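Local coordinates for coat protein (PDB 2BBD) that builds the capsid shell of a turreted icosahedral archaeal virus, probably through a double jelly-roll fold shared with bacterial and eukaryotic viral capsid proteins, at residues A[62-67]-A[116-121]; A[209-214]-A[307-312]; A[49-54]-A[102-107]; A[35-40]-A[146-151]; A[174-179]-A[314-319]. One frame throughout, in Å; residues are numbered along the deposited sequence.

Contact 1 (A[62-67]-A[116-121])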
# COMPACT_ATOMS: atom_id res chain seq x y z
N GLN A 62 5.61 -3.10 10.77
CA GLN A 62 6.45 -2.01 10.31
C GLN A 62 6.45 -1.97 8.78
O GLN A 62 6.09 -0.95 8.19
CB GLN A 62 7.88 -2.16 10.84
CG GLN A 62 8.79 -1.00 10.46
CD GLN A 62 10.04 -0.91 11.33
OE1 GLN A 62 9.94 -0.84 12.56
NE2 GLN A 62 11.22 -0.90 10.70
N THR A 63 6.83 -3.07 8.12
CA THR A 63 6.85 -3.09 6.66
C THR A 63 6.48 -4.45 6.07
O THR A 63 6.70 -5.50 6.68
CB THR A 63 8.24 -2.72 6.08
OG1 THR A 63 9.18 -3.74 6.43
CG2 THR A 63 8.72 -1.38 6.60
N PHE A 64 5.90 -4.41 4.87
CA PHE A 64 5.55 -5.61 4.12
C PHE A 64 6.41 -5.60 2.87
O PHE A 64 6.50 -4.57 2.18
CB PHE A 64 4.10 -5.61 3.64
CG PHE A 64 3.11 -5.95 4.70
CD1 PHE A 64 3.09 -7.21 5.28
CD2 PHE A 64 2.15 -5.02 5.09
CE1 PHE A 64 2.12 -7.55 6.22
CE2 PHE A 64 1.18 -5.35 6.03
CZ PHE A 64 1.17 -6.61 6.60
N ASN A 65 7.03 -6.73 2.57
CA ASN A 65 7.82 -6.83 1.35
C ASN A 65 7.44 -8.09 0.60
O ASN A 65 7.60 -9.21 1.10
CB ASN A 65 9.31 -6.82 1.67
CG ASN A 65 10.16 -6.74 0.43
OD1 ASN A 65 10.33 -7.73 -0.29
ND2 ASN A 65 10.69 -5.56 0.16
N LEU A 66 6.91 -7.92 -0.61
CA LEU A 66 6.51 -9.06 -1.44
C LEU A 66 7.43 -9.10 -2.65
O LEU A 66 7.51 -8.14 -3.42
CB LEU A 66 5.05 -8.93 -1.89
CG LEU A 66 4.54 -10.11 -2.73
CD1 LEU A 66 4.53 -11.38 -1.88
CD2 LEU A 66 3.16 -9.81 -3.25
N SER A 67 8.14 -10.21 -2.79
CA SER A 67 9.08 -10.37 -3.88
C SER A 67 9.20 -11.83 -4.34
O SER A 67 8.77 -12.75 -3.65
CB SER A 67 10.45 -9.86 -3.44
OG SER A 67 11.00 -10.73 -2.47
N TRP A 116 -4.87 -6.82 5.76
CA TRP A 116 -4.17 -6.17 4.65
C TRP A 116 -4.28 -7.12 3.47
O TRP A 116 -4.25 -8.33 3.65
CB TRP A 116 -2.69 -5.99 4.93
CG TRP A 116 -2.32 -5.09 6.05
CD1 TRP A 116 -2.00 -3.76 5.97
CD2 TRP A 116 -2.07 -5.48 7.40
NE1 TRP A 116 -1.56 -3.31 7.18
CE2 TRP A 116 -1.59 -4.34 8.08
CE3 TRP A 116 -2.21 -6.68 8.11
CZ2 TRP A 116 -1.23 -4.37 9.43
CZ3 TRP A 116 -1.85 -6.71 9.46
CH2 TRP A 116 -1.37 -5.56 10.10
N GLU A 117 -4.39 -6.56 2.27
CA GLU A 117 -4.46 -7.38 1.07
C GLU A 117 -3.48 -6.87 0.04
O GLU A 117 -3.21 -5.67 -0.04
CB GLU A 117 -5.86 -7.38 0.47
CG GLU A 117 -6.91 -8.03 1.34
CD GLU A 117 -8.18 -8.37 0.59
OE1 GLU A 117 -8.65 -7.53 -0.22
OE2 GLU A 117 -8.72 -9.47 0.82
N PHE A 118 -2.95 -7.80 -0.75
CA PHE A 118 -2.01 -7.48 -1.81
C PHE A 118 -2.65 -7.91 -3.12
O PHE A 118 -2.96 -9.09 -3.33
CB PHE A 118 -0.69 -8.23 -1.61
CG PHE A 118 -0.02 -7.96 -0.28
CD1 PHE A 118 -0.51 -8.52 0.89
CD2 PHE A 118 1.06 -7.09 -0.21
CE1 PHE A 118 0.06 -8.23 2.13
CE2 PHE A 118 1.65 -6.78 1.02
CZ PHE A 118 1.15 -7.35 2.19
N ASP A 119 -2.89 -6.94 -3.99
CA ASP A 119 -3.48 -7.23 -5.28
C ASP A 119 -2.32 -7.53 -6.22
O ASP A 119 -1.47 -6.69 -6.45
CB ASP A 119 -4.29 -6.02 -5.75
CG ASP A 119 -4.99 -6.26 -7.08
OD1 ASP A 119 -5.80 -5.40 -7.46
OD2 ASP A 119 -4.73 -7.30 -7.74
N LEU A 120 -2.27 -8.76 -6.73
CA LEU A 120 -1.20 -9.15 -7.64
C LEU A 120 -1.69 -9.26 -9.07
O LEU A 120 -1.07 -9.94 -9.88
CB LEU A 120 -0.60 -10.51 -7.24
CG LEU A 120 0.32 -10.59 -6.02
CD1 LEU A 120 -0.48 -10.35 -4.75
CD2 LEU A 120 0.98 -11.95 -5.99
N ALA A 121 -2.81 -8.59 -9.38
CA ALA A 121 -3.37 -8.66 -10.73
C ALA A 121 -3.58 -10.15 -11.01
O ALA A 121 -4.42 -10.79 -10.36
CB ALA A 121 -2.39 -8.04 -11.73
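Phe64 meets Trp116 and Phe118 between two facing sheets: strands 62-67 and 116-120 run 10.3 Å apart at closest axis approach, nearly parallel at 26°. No backbone bonds join them, and side chains fill the space between. Phe64 is the central piece. It drives its CE2/CZ edge into the face of the Trp116 indole, with Phe64 CE2 3.5 Å from Trp116 CG. The two ring planes stand at 72°, a T-shaped stack. Phe118 repeats the pattern from another direction. Its edge atom CZ sits over one face of the Phe64 ring, 3.5 Å from Phe64 CG, and the planes are almost perpendicular at 87°. Phe64 thus gives an edge to one ring and a face to the other, at the centre of an aromatic cluster. Leu66 extends the apolar row, and its CD2 meets Leu120 CD1 tip to tip at 4.0 Å. Where the chain turns a corner at Ala121, Asp119 OD2 accepts from Ala121 N at 2.8 Å, an Asx turn. The buried indole nitrogen of Trp116 is satisfied by Gly79 O. This is the interior of a jelly-roll sandwich: Leu82 of helix 79-89 closes on the three rings, Ile135 and Leu133 of strand 131-137 flank Phe64 and Leu66, and strand 29-43 lies beside strand 108-123.

Contact 2 (A[209-214]-A[307-312])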
# COMPACT_ATOMS: atom_id res chain seq x y z
N GLN A 209 7.23 2.87 -15.00
CA GLN A 209 6.03 2.25 -14.46
C GLN A 209 4.81 3.08 -14.84
O GLN A 209 4.93 4.21 -15.29
CB GLN A 209 6.13 2.12 -12.93
CG GLN A 209 6.27 3.45 -12.21
CD GLN A 209 6.52 3.29 -10.70
OE1 GLN A 209 5.59 3.37 -9.90
NE2 GLN A 209 7.78 3.06 -10.33
N ILE A 210 3.64 2.48 -14.65
CA ILE A 210 2.37 3.14 -14.94
C ILE A 210 1.71 3.42 -13.59
O ILE A 210 1.44 2.49 -12.83
CB ILE A 210 1.49 2.21 -15.81
CG1 ILE A 210 2.23 1.90 -17.12
CG2 ILE A 210 0.15 2.87 -16.10
CD1 ILE A 210 1.64 0.77 -17.92
N TYR A 211 1.47 4.70 -13.30
CA TYR A 211 0.87 5.13 -12.04
C TYR A 211 -0.65 5.13 -12.06
O TYR A 211 -1.28 5.79 -12.89
CB TYR A 211 1.37 6.53 -11.67
CG TYR A 211 2.84 6.57 -11.31
CD1 TYR A 211 3.26 6.63 -9.99
CD2 TYR A 211 3.82 6.51 -12.31
CE1 TYR A 211 4.61 6.64 -9.66
CE2 TYR A 211 5.17 6.52 -11.99
CZ TYR A 211 5.56 6.58 -10.66
OH TYR A 211 6.90 6.55 -10.34
N LYS A 212 -1.25 4.39 -11.14
CA LYS A 212 -2.69 4.33 -11.07
C LYS A 212 -3.18 5.31 -10.00
O LYS A 212 -4.00 6.18 -10.28
CB LYS A 212 -3.15 2.90 -10.74
CG LYS A 212 -4.65 2.76 -10.62
CD LYS A 212 -5.05 1.31 -10.36
CE LYS A 212 -6.55 1.19 -10.13
NZ LYS A 212 -6.94 -0.18 -9.67
N ARG A 213 -2.67 5.18 -8.78
CA ARG A 213 -3.08 6.10 -7.73
C ARG A 213 -1.98 6.30 -6.70
O ARG A 213 -1.11 5.44 -6.51
CB ARG A 213 -4.36 5.62 -7.05
CG ARG A 213 -4.23 4.33 -6.29
CD ARG A 213 -5.58 3.86 -5.82
NE ARG A 213 -6.51 3.78 -6.95
CZ ARG A 213 -7.55 2.96 -7.00
NH1 ARG A 213 -7.81 2.14 -5.99
NH2 ARG A 213 -8.33 2.95 -8.08
N GLN A 214 -2.01 7.46 -6.06
CA GLN A 214 -1.02 7.80 -5.06
C GLN A 214 -1.65 8.14 -3.73
O GLN A 214 -2.53 9.01 -3.65
CB GLN A 214 -0.20 8.99 -5.54
CG GLN A 214 0.92 9.40 -4.61
CD GLN A 214 1.49 10.76 -4.97
OE1 GLN A 214 2.55 11.16 -4.48
NE2 GLN A 214 0.77 11.48 -5.82
N SER A 307 4.57 8.73 0.60
CA SER A 307 3.85 8.49 -0.63
C SER A 307 3.84 7.01 -1.01
O SER A 307 4.89 6.41 -1.29
CB SER A 307 4.48 9.31 -1.76
OG SER A 307 3.84 9.05 -2.99
N LEU A 308 2.66 6.41 -1.01
CA LEU A 308 2.50 5.01 -1.38
C LEU A 308 1.94 4.97 -2.79
O LEU A 308 0.77 5.34 -3.03
CB LEU A 308 1.57 4.30 -0.40
CG LEU A 308 1.47 2.77 -0.52
CD1 LEU A 308 0.84 2.20 0.75
CD2 LEU A 308 0.65 2.38 -1.73
N TYR A 309 2.77 4.54 -3.73
CA TYR A 309 2.39 4.46 -5.14
C TYR A 309 1.78 3.15 -5.59
O TYR A 309 2.42 2.09 -5.56
CB TYR A 309 3.61 4.74 -6.01
CG TYR A 309 4.11 6.14 -5.89
CD1 TYR A 309 3.41 7.20 -6.46
CD2 TYR A 309 5.31 6.42 -5.24
CE1 TYR A 309 3.90 8.49 -6.40
CE2 TYR A 309 5.81 7.70 -5.17
CZ TYR A 309 5.10 8.74 -5.75
OH TYR A 309 5.60 10.01 -5.69
N VAL A 310 0.53 3.20 -6.01
CA VAL A 310 -0.10 2.00 -6.52
C VAL A 310 0.12 2.05 -8.03
O VAL A 310 -0.64 2.68 -8.76
CB VAL A 310 -1.60 1.97 -6.20
CG1 VAL A 310 -2.22 0.73 -6.80
CG2 VAL A 310 -1.82 1.97 -4.68
N SER A 311 1.20 1.40 -8.47
CA SER A 311 1.57 1.36 -9.88
C SER A 311 1.73 -0.08 -10.39
O SER A 311 1.69 -1.03 -9.62
CB SER A 311 2.89 2.11 -10.09
OG SER A 311 2.81 3.46 -9.66
N TYR A 312 1.91 -0.21 -11.70
CA TYR A 312 2.12 -1.51 -12.33
C TYR A 312 3.04 -1.37 -13.54
O TYR A 312 3.25 -0.27 -14.05
CB TYR A 312 0.80 -2.16 -12.75
CG TYR A 312 -0.06 -1.33 -13.67
CD1 TYR A 312 -0.95 -0.38 -13.16
CD2 TYR A 312 -0.00 -1.50 -15.06
CE1 TYR A 312 -1.76 0.36 -13.99
CE2 TYR A 312 -0.82 -0.75 -15.91
CZ TYR A 312 -1.69 0.18 -15.37
OH TYR A 312 -2.48 0.95 -16.19
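The Tyr211 ring carries Ser311 OG over one face, 3.2 Å from Tyr211 CD1, and Gln209 OE1 lies over the same face. Its edge points at Tyr309: Tyr211 CE1 comes 3.5 Å from Tyr309 CD1, over the face of that ring, in an offset edge-to-face pair with planes at 85°. On the other side of the sheet Ile210 lies across one face of Tyr312. Ile210 CB stands 3.9 Å from the ring centroid, a CH-pi contact, and Lys212 CB comes near the ring edge. The strands are antiparallel neighbours in a mixed sheet that runs on through strand 182-193, in the part probably belonging to the second jelly roll. Their pairing is broken by a classic beta bulge, in which Lys212 and Arg213 both face Val310. Val310 O therefore accepts two backbone bonds, from Lys212 N at 3.0 Å and from Arg213 N at 3.2 Å. Ser311 OG donates to Gln209 OE1 at 2.8 Å, in the carbonyl plane and on a lone pair. Gln214 runs extended alongside Tyr309, its amide 16° from the ring plane, and its OE1 accepts from Ser307 OG at 2.9 Å. Gln214 NE2 bonds Tyr233 OH, Tyr312 OH bonds Asp282, and Arg213 forms a salt bridge with Asp274.

Contact 3 (A[49-54]-A[102-107])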
# COMPACT_ATOMS: atom_id res chain seq x y z
N VAL A 49 -5.09 1.04 30.16
CA VAL A 49 -4.26 1.70 29.17
C VAL A 49 -5.08 2.10 27.96
O VAL A 49 -5.90 1.32 27.46
CB VAL A 49 -3.10 0.78 28.69
CG1 VAL A 49 -2.33 1.45 27.55
CG2 VAL A 49 -2.17 0.47 29.86
N THR A 50 -4.89 3.33 27.51
CA THR A 50 -5.58 3.80 26.33
C THR A 50 -4.65 3.52 25.18
O THR A 50 -3.54 4.04 25.14
CB THR A 50 -5.83 5.31 26.40
OG1 THR A 50 -6.63 5.60 27.55
CG2 THR A 50 -6.55 5.79 25.14
N LEU A 51 -5.08 2.68 24.24
CA LEU A 51 -4.25 2.36 23.09
C LEU A 51 -3.99 3.63 22.28
O LEU A 51 -4.79 4.56 22.30
CB LEU A 51 -4.92 1.27 22.24
CG LEU A 51 -4.88 -0.07 22.99
CD1 LEU A 51 -5.81 -1.09 22.38
CD2 LEU A 51 -3.43 -0.57 22.98
N PRO A 52 -2.85 3.69 21.58
CA PRO A 52 -2.48 4.86 20.77
C PRO A 52 -3.45 5.24 19.66
O PRO A 52 -4.35 4.49 19.32
CB PRO A 52 -1.09 4.51 20.24
CG PRO A 52 -1.11 3.03 20.19
CD PRO A 52 -1.83 2.63 21.45
N SER A 53 -3.26 6.43 19.12
CA SER A 53 -4.10 6.92 18.04
C SER A 53 -3.62 6.30 16.74
O SER A 53 -2.69 5.49 16.73
CB SER A 53 -3.97 8.44 17.94
OG SER A 53 -2.65 8.77 17.54
N ALA A 54 -4.25 6.69 15.64
CA ALA A 54 -3.86 6.22 14.33
C ALA A 54 -2.39 6.62 14.17
O ALA A 54 -1.95 7.62 14.74
CB ALA A 54 -4.72 6.90 13.27
N THR A 102 -8.70 2.84 21.91
CA THR A 102 -9.43 1.86 22.69
C THR A 102 -8.70 1.62 24.01
O THR A 102 -7.46 1.66 24.07
CB THR A 102 -9.55 0.52 21.94
OG1 THR A 102 -10.42 0.69 20.81
CG2 THR A 102 -10.11 -0.59 22.86
N SER A 103 -9.46 1.38 25.07
CA SER A 103 -8.88 1.15 26.38
C SER A 103 -8.74 -0.33 26.71
O SER A 103 -9.66 -1.12 26.46
CB SER A 103 -9.75 1.83 27.45
OG SER A 103 -9.31 1.51 28.76
N VAL A 104 -7.59 -0.71 27.25
CA VAL A 104 -7.36 -2.09 27.66
C VAL A 104 -7.39 -2.05 29.18
O VAL A 104 -6.50 -1.46 29.81
CB VAL A 104 -5.98 -2.62 27.19
CG1 VAL A 104 -5.87 -4.10 27.50
CG2 VAL A 104 -5.80 -2.36 25.70
N PRO A 105 -8.41 -2.66 29.79
CA PRO A 105 -8.55 -2.70 31.25
C PRO A 105 -7.37 -3.35 31.95
O PRO A 105 -6.73 -4.25 31.40
CB PRO A 105 -9.84 -3.51 31.45
CG PRO A 105 -10.62 -3.19 30.21
CD PRO A 105 -9.57 -3.28 29.14
N ALA A 106 -7.08 -2.89 33.16
CA ALA A 106 -6.00 -3.46 33.95
C ALA A 106 -6.36 -4.93 34.12
O ALA A 106 -7.51 -5.26 34.40
CB ALA A 106 -5.92 -2.78 35.30
N SER A 107 -5.38 -5.82 33.94
CA SER A 107 -5.61 -7.25 34.06
C SER A 107 -6.64 -7.75 33.05
O SER A 107 -7.28 -8.79 33.23
CB SER A 107 -6.08 -7.60 35.48
OG SER A 107 -5.08 -7.26 36.42
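Leu51 lays its CD1 branch across the side chain of Val104, CD1 to Val104 CG2 3.6 Å, and the same branch comes 4.1 Å from Thr102 CB. Its CG points anti to the carbonyl carbon (chi1 -71°), which sets it beside the backbone N, close to Thr102 O and Val104 CG2. The backbone of Leu51 is held as well, with Leu51 N donating to Thr102 O at 2.6 Å. Two short strands, 49-50 and 103-104, form a small two-stranded antiparallel sheet between long loops. Val49 and Val104 are its hydrogen-bonded pair: Val104 N to Val49 O is 2.6 Å, and Val49 N to Val104 O is 2.9 Å. Thr50 and Ser103 form the non-hydrogen-bonded pair, and Ser103 CA makes a CA-H...O contact of 3.2 Å with Val49 O. Their side chains lie on the opposite face from those of Val49 and Val104. Under the apolar side lies Val110 of strand 108-123, which Leu51, Thr102 and Val104 all touch. Thr102 OG1 bonds Ala99 O, and Val104 O also accepts from Asn43 ND2.

Contact 4 (A[35-40]-A[146-151])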
# COMPACT_ATOMS: atom_id res chain seq x y z
N VAL A 35 -3.56 -11.01 4.37
CA VAL A 35 -2.84 -11.16 5.63
C VAL A 35 -3.76 -10.67 6.75
O VAL A 35 -4.31 -9.57 6.68
CB VAL A 35 -1.54 -10.31 5.64
CG1 VAL A 35 -0.87 -10.41 7.00
CG2 VAL A 35 -0.57 -10.78 4.55
N GLN A 36 -3.94 -11.50 7.78
CA GLN A 36 -4.75 -11.12 8.93
C GLN A 36 -3.96 -11.35 10.21
O GLN A 36 -3.47 -12.46 10.47
CB GLN A 36 -6.05 -11.92 8.99
CG GLN A 36 -6.91 -11.84 7.75
CD GLN A 36 -8.09 -12.80 7.79
OE1 GLN A 36 -9.18 -12.45 8.24
NE2 GLN A 36 -7.86 -14.03 7.34
N LEU A 37 -3.80 -10.28 10.99
CA LEU A 37 -3.10 -10.35 12.26
C LEU A 37 -4.26 -10.48 13.25
O LEU A 37 -5.03 -9.54 13.45
CB LEU A 37 -2.31 -9.06 12.52
CG LEU A 37 -1.62 -8.95 13.89
CD1 LEU A 37 -0.63 -10.09 14.04
CD2 LEU A 37 -0.90 -7.60 14.03
N ILE A 38 -4.38 -11.66 13.84
CA ILE A 38 -5.49 -11.95 14.74
C ILE A 38 -5.04 -12.51 16.09
O ILE A 38 -4.19 -13.41 16.15
CB ILE A 38 -6.43 -12.99 14.07
CG1 ILE A 38 -6.85 -12.48 12.69
CG2 ILE A 38 -7.63 -13.27 14.97
CD1 ILE A 38 -7.60 -13.49 11.85
N GLY A 39 -5.63 -11.97 17.15
CA GLY A 39 -5.29 -12.41 18.50
C GLY A 39 -5.84 -11.45 19.53
O GLY A 39 -7.00 -11.07 19.47
N SER A 40 -4.99 -11.04 20.47
CA SER A 40 -5.43 -10.11 21.50
C SER A 40 -4.30 -9.22 21.97
O SER A 40 -3.13 -9.46 21.67
CB SER A 40 -5.97 -10.88 22.71
OG SER A 40 -4.91 -11.50 23.41
N ILE A 146 1.20 -8.09 23.07
CA ILE A 146 0.44 -8.59 21.91
C ILE A 146 0.48 -10.11 21.89
O ILE A 146 1.55 -10.71 21.95
CB ILE A 146 1.05 -8.07 20.58
CG1 ILE A 146 0.98 -6.54 20.52
CG2 ILE A 146 0.33 -8.67 19.39
CD1 ILE A 146 -0.40 -6.00 20.57
N ASN A 147 -0.68 -10.74 21.80
CA ASN A 147 -0.77 -12.19 21.75
C ASN A 147 -1.56 -12.53 20.47
O ASN A 147 -2.78 -12.66 20.50
CB ASN A 147 -1.50 -12.70 23.00
CG ASN A 147 -1.19 -11.86 24.25
OD1 ASN A 147 -2.09 -11.23 24.84
ND2 ASN A 147 0.08 -11.83 24.64
N ALA A 148 -0.85 -12.68 19.36
CA ALA A 148 -1.49 -12.96 18.08
C ALA A 148 -0.58 -13.64 17.05
O ALA A 148 0.63 -13.82 17.27
CB ALA A 148 -2.04 -11.64 17.50
N SER A 149 -1.17 -13.98 15.91
CA SER A 149 -0.47 -14.63 14.81
C SER A 149 -1.00 -14.11 13.46
O SER A 149 -2.13 -13.62 13.37
CB SER A 149 -0.69 -16.16 14.85
OG SER A 149 -0.13 -16.75 16.00
N PHE A 150 -0.17 -14.24 12.43
CA PHE A 150 -0.54 -13.84 11.09
C PHE A 150 -1.08 -15.04 10.34
O PHE A 150 -0.44 -16.10 10.33
CB PHE A 150 0.67 -13.33 10.31
CG PHE A 150 1.19 -12.01 10.79
CD1 PHE A 150 2.29 -11.95 11.64
CD2 PHE A 150 0.61 -10.82 10.36
CE1 PHE A 150 2.81 -10.72 12.05
CE2 PHE A 150 1.12 -9.59 10.76
CZ PHE A 150 2.23 -9.54 11.61
N TYR A 151 -2.24 -14.85 9.73
CA TYR A 151 -2.89 -15.86 8.92
C TYR A 151 -2.79 -15.41 7.46
O TYR A 151 -3.12 -14.26 7.13
CB TYR A 151 -4.36 -16.02 9.32
CG TYR A 151 -4.52 -16.52 10.73
CD1 TYR A 151 -4.24 -15.70 11.81
CD2 TYR A 151 -4.91 -17.84 10.98
CE1 TYR A 151 -4.33 -16.16 13.12
CE2 TYR A 151 -5.01 -18.33 12.28
CZ TYR A 151 -4.72 -17.48 13.35
OH TYR A 151 -4.80 -17.94 14.64
O HOH W 1 -5.82 -14.44 5.90
O HOH W 2 -4.50 -15.91 17.00
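Gln36 and Tyr151 begin a run of antiparallel backbone bonds. Gln36, Ile38 and Ser40 form hydrogen-bonded pairs with Tyr151, Ser149 and Asn147. Ile38 N reaches Ser149 O at 3.0 Å, almost straight at 173°, while Ser40 N meets Asn147 O from above the carbonyl plane. CA-H...O contacts fill in between these bonds.

Apolar contacts gather on the side of Leu37 and Phe150. Leu37 CD1 stands over the centre of the Phe150 ring, 3.7 Å from its centroid, as a CH-pi contact. A chi1 of 175° turns Leu37 CG away from its own backbone N and carries the methyl out over that ring. Val35 CG1 touches Phe150 CD2 at 3.7 Å. On the other side Ile38 CB lies 3.9 Å from Tyr151 CE1, the two side chains crossing near a right angle.

Polar groups and water occupy this second side. One water donates to Ile38 O at 2.7 Å and hydrogen-bonds Tyr151 OH at 3.1 Å. Ser40 OG makes a weak bond to Asn147 OD1, whose stronger partner is Ser42 OG.

At Gly39 the chain turns a corner and Ala148 CB packs against its CA. One apolar side and one wetter side are as in one sheet of a jelly-roll sandwich, whose apolar side packs on strand 131-137.

Contact 5 (A[174-179]-A[314-319])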
# COMPACT_ATOMS: atom_id res chain seq x y z
N GLY A 174 9.97 -15.78 -23.27
CA GLY A 174 9.33 -16.99 -22.80
C GLY A 174 9.20 -17.17 -21.29
O GLY A 174 8.83 -18.25 -20.83
N GLU A 175 9.49 -16.13 -20.52
CA GLU A 175 9.41 -16.21 -19.06
C GLU A 175 7.99 -16.15 -18.49
O GLU A 175 7.63 -16.93 -17.62
CB GLU A 175 10.26 -15.12 -18.42
CG GLU A 175 11.74 -15.25 -18.77
CD GLU A 175 12.63 -14.30 -17.98
OE1 GLU A 175 13.85 -14.26 -18.27
OE2 GLU A 175 12.12 -13.59 -17.08
N MSE A 176 7.17 -15.22 -18.99
CA MSE A 176 5.81 -15.07 -18.50
C MSE A 176 4.82 -14.84 -19.63
O MSE A 176 5.21 -14.58 -20.76
CB MSE A 176 5.69 -13.88 -17.55
CG MSE A 176 6.69 -13.80 -16.43
SE MSE A 176 6.31 -12.19 -15.36
CE MSE A 176 6.90 -12.82 -13.62
N PRO A 177 3.51 -14.92 -19.32
CA PRO A 177 2.52 -14.70 -20.37
C PRO A 177 2.70 -13.28 -20.93
O PRO A 177 3.11 -12.37 -20.21
CB PRO A 177 1.19 -14.86 -19.64
CG PRO A 177 1.52 -15.87 -18.59
CD PRO A 177 2.87 -15.42 -18.09
N LEU A 178 2.40 -13.12 -22.22
CA LEU A 178 2.52 -11.82 -22.88
C LEU A 178 1.64 -10.76 -22.22
O LEU A 178 2.07 -9.63 -22.01
CB LEU A 178 2.13 -11.95 -24.36
CG LEU A 178 2.24 -10.71 -25.24
CD1 LEU A 178 3.71 -10.37 -25.47
CD2 LEU A 178 1.54 -10.96 -26.58
N ALA A 179 0.40 -11.14 -21.91
CA ALA A 179 -0.57 -10.23 -21.30
C ALA A 179 -0.39 -10.05 -19.79
O ALA A 179 -1.36 -9.84 -19.06
CB ALA A 179 -1.99 -10.72 -21.58
N LEU A 314 4.32 -3.45 -17.32
CA LEU A 314 4.07 -4.49 -18.31
C LEU A 314 5.44 -5.01 -18.71
O LEU A 314 6.22 -4.31 -19.35
CB LEU A 314 3.37 -3.92 -19.55
CG LEU A 314 2.08 -3.13 -19.33
CD1 LEU A 314 1.42 -2.93 -20.68
CD2 LEU A 314 1.15 -3.88 -18.39
N PRO A 315 5.76 -6.25 -18.33
CA PRO A 315 7.07 -6.82 -18.67
C PRO A 315 7.34 -6.89 -20.18
O PRO A 315 8.49 -6.91 -20.60
CB PRO A 315 7.04 -8.19 -17.99
CG PRO A 315 5.59 -8.55 -18.03
CD PRO A 315 4.91 -7.25 -17.65
N TYR A 316 6.28 -6.92 -20.97
CA TYR A 316 6.40 -6.99 -22.43
C TYR A 316 5.70 -5.79 -23.06
O TYR A 316 5.08 -5.90 -24.12
CB TYR A 316 5.77 -8.29 -22.93
CG TYR A 316 6.34 -9.51 -22.26
CD1 TYR A 316 5.55 -10.32 -21.44
CD2 TYR A 316 7.69 -9.84 -22.40
CE1 TYR A 316 6.09 -11.41 -20.77
CE2 TYR A 316 8.24 -10.93 -21.73
CZ TYR A 316 7.43 -11.71 -20.91
OH TYR A 316 7.99 -12.77 -20.24
N TYR A 317 5.79 -4.64 -22.39
CA TYR A 317 5.18 -3.39 -22.82
C TYR A 317 5.31 -3.17 -24.34
O TYR A 317 4.31 -3.06 -25.04
CB TYR A 317 5.85 -2.22 -22.09
CG TYR A 317 5.22 -0.88 -22.36
CD1 TYR A 317 4.08 -0.47 -21.67
CD2 TYR A 317 5.76 -0.01 -23.31
CE1 TYR A 317 3.50 0.77 -21.91
CE2 TYR A 317 5.19 1.23 -23.56
CZ TYR A 317 4.06 1.62 -22.86
OH TYR A 317 3.49 2.84 -23.09
N ASP A 318 6.55 -3.09 -24.81
CA ASP A 318 6.85 -2.87 -26.22
C ASP A 318 6.09 -3.81 -27.15
O ASP A 318 5.33 -3.36 -28.01
CB ASP A 318 8.36 -2.98 -26.45
CG ASP A 318 9.12 -1.87 -25.76
OD1 ASP A 318 10.35 -1.99 -25.57
OD2 ASP A 318 8.48 -0.85 -25.40
N GLN A 319 6.30 -5.12 -27.00
CA GLN A 319 5.60 -6.09 -27.83
C GLN A 319 4.11 -5.77 -27.95
O GLN A 319 3.56 -5.73 -29.05
CB GLN A 319 5.78 -7.51 -27.28
CG GLN A 319 7.18 -8.07 -27.42
CD GLN A 319 7.24 -9.57 -27.14
OE1 GLN A 319 7.06 -10.01 -26.00
NE2 GLN A 319 7.48 -10.35 -28.18
O HOH W 3 3.30 -7.52 -20.43
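Tyr316 OH is gripped by two groups: Met176 N donates to it at 2.9 Å, with an N-H...O angle of 148°, and Asp173 OD2 makes a second hydrogen bond. Asp173 OD2 also accepts from Glu175 N, so one carboxylate oxygen ties the phenol to the loop. The ring lies with its edge along the loop backbone. Pro177 O is near the ring plane, 3.2 Å from Tyr316 CE1, and Leu178 O is at the same edge, 3.6 Å from Tyr316 CD1. Met176, a selenomethionine here, crosses the phenol at about a right angle, and its CB is 4.1 Å from Tyr316 CE1. Leu178 covers the near end of the side chain. Its CD1 packs 3.9 Å from Tyr316 CB and 3.4 Å from Gln319 OE1. That amide oxygen has its polar partner in Ala172 N. A water bridges the two segments, donating to Leu178 O at 2.9 Å and accepting from Tyr316 N. The irregular segment 174-179 lies in the loop between helix 161-166 and strand 182-193, probably the linker between the two jelly rolls. Tyr316 sits at the N-cap position of helix 317-321, so the arrangement is a loop-to-helix junction, with a tyrosine from the helix start buried against that loop.

How the contacts relate
Contacts 1 and 2 are the buried contacts, nearest the chain's centre, and both reach the same mixed sheet. Contacts 3, 4 and 5 lie farther out, with 3 and 5 on opposite sides of the chain's centre, about 50 Å apart between centres. Contact 1 packs two sheets by rings and methyls alone. Contacts 2, 3 and 4 pair strands within a sheet by backbone bonds, and contact 5 joins a loop to a helix start. Contacts 1 and 4 share the sheet holding strands 29-43 and 108-123; Val35 N probably bonds Trp116 O, and Phe118 and Phe64 pack on Val35. Contacts 2 and 5 touch through Ile210 and Leu314. Ordered water bridges the segments within contact 4 and within contact 5.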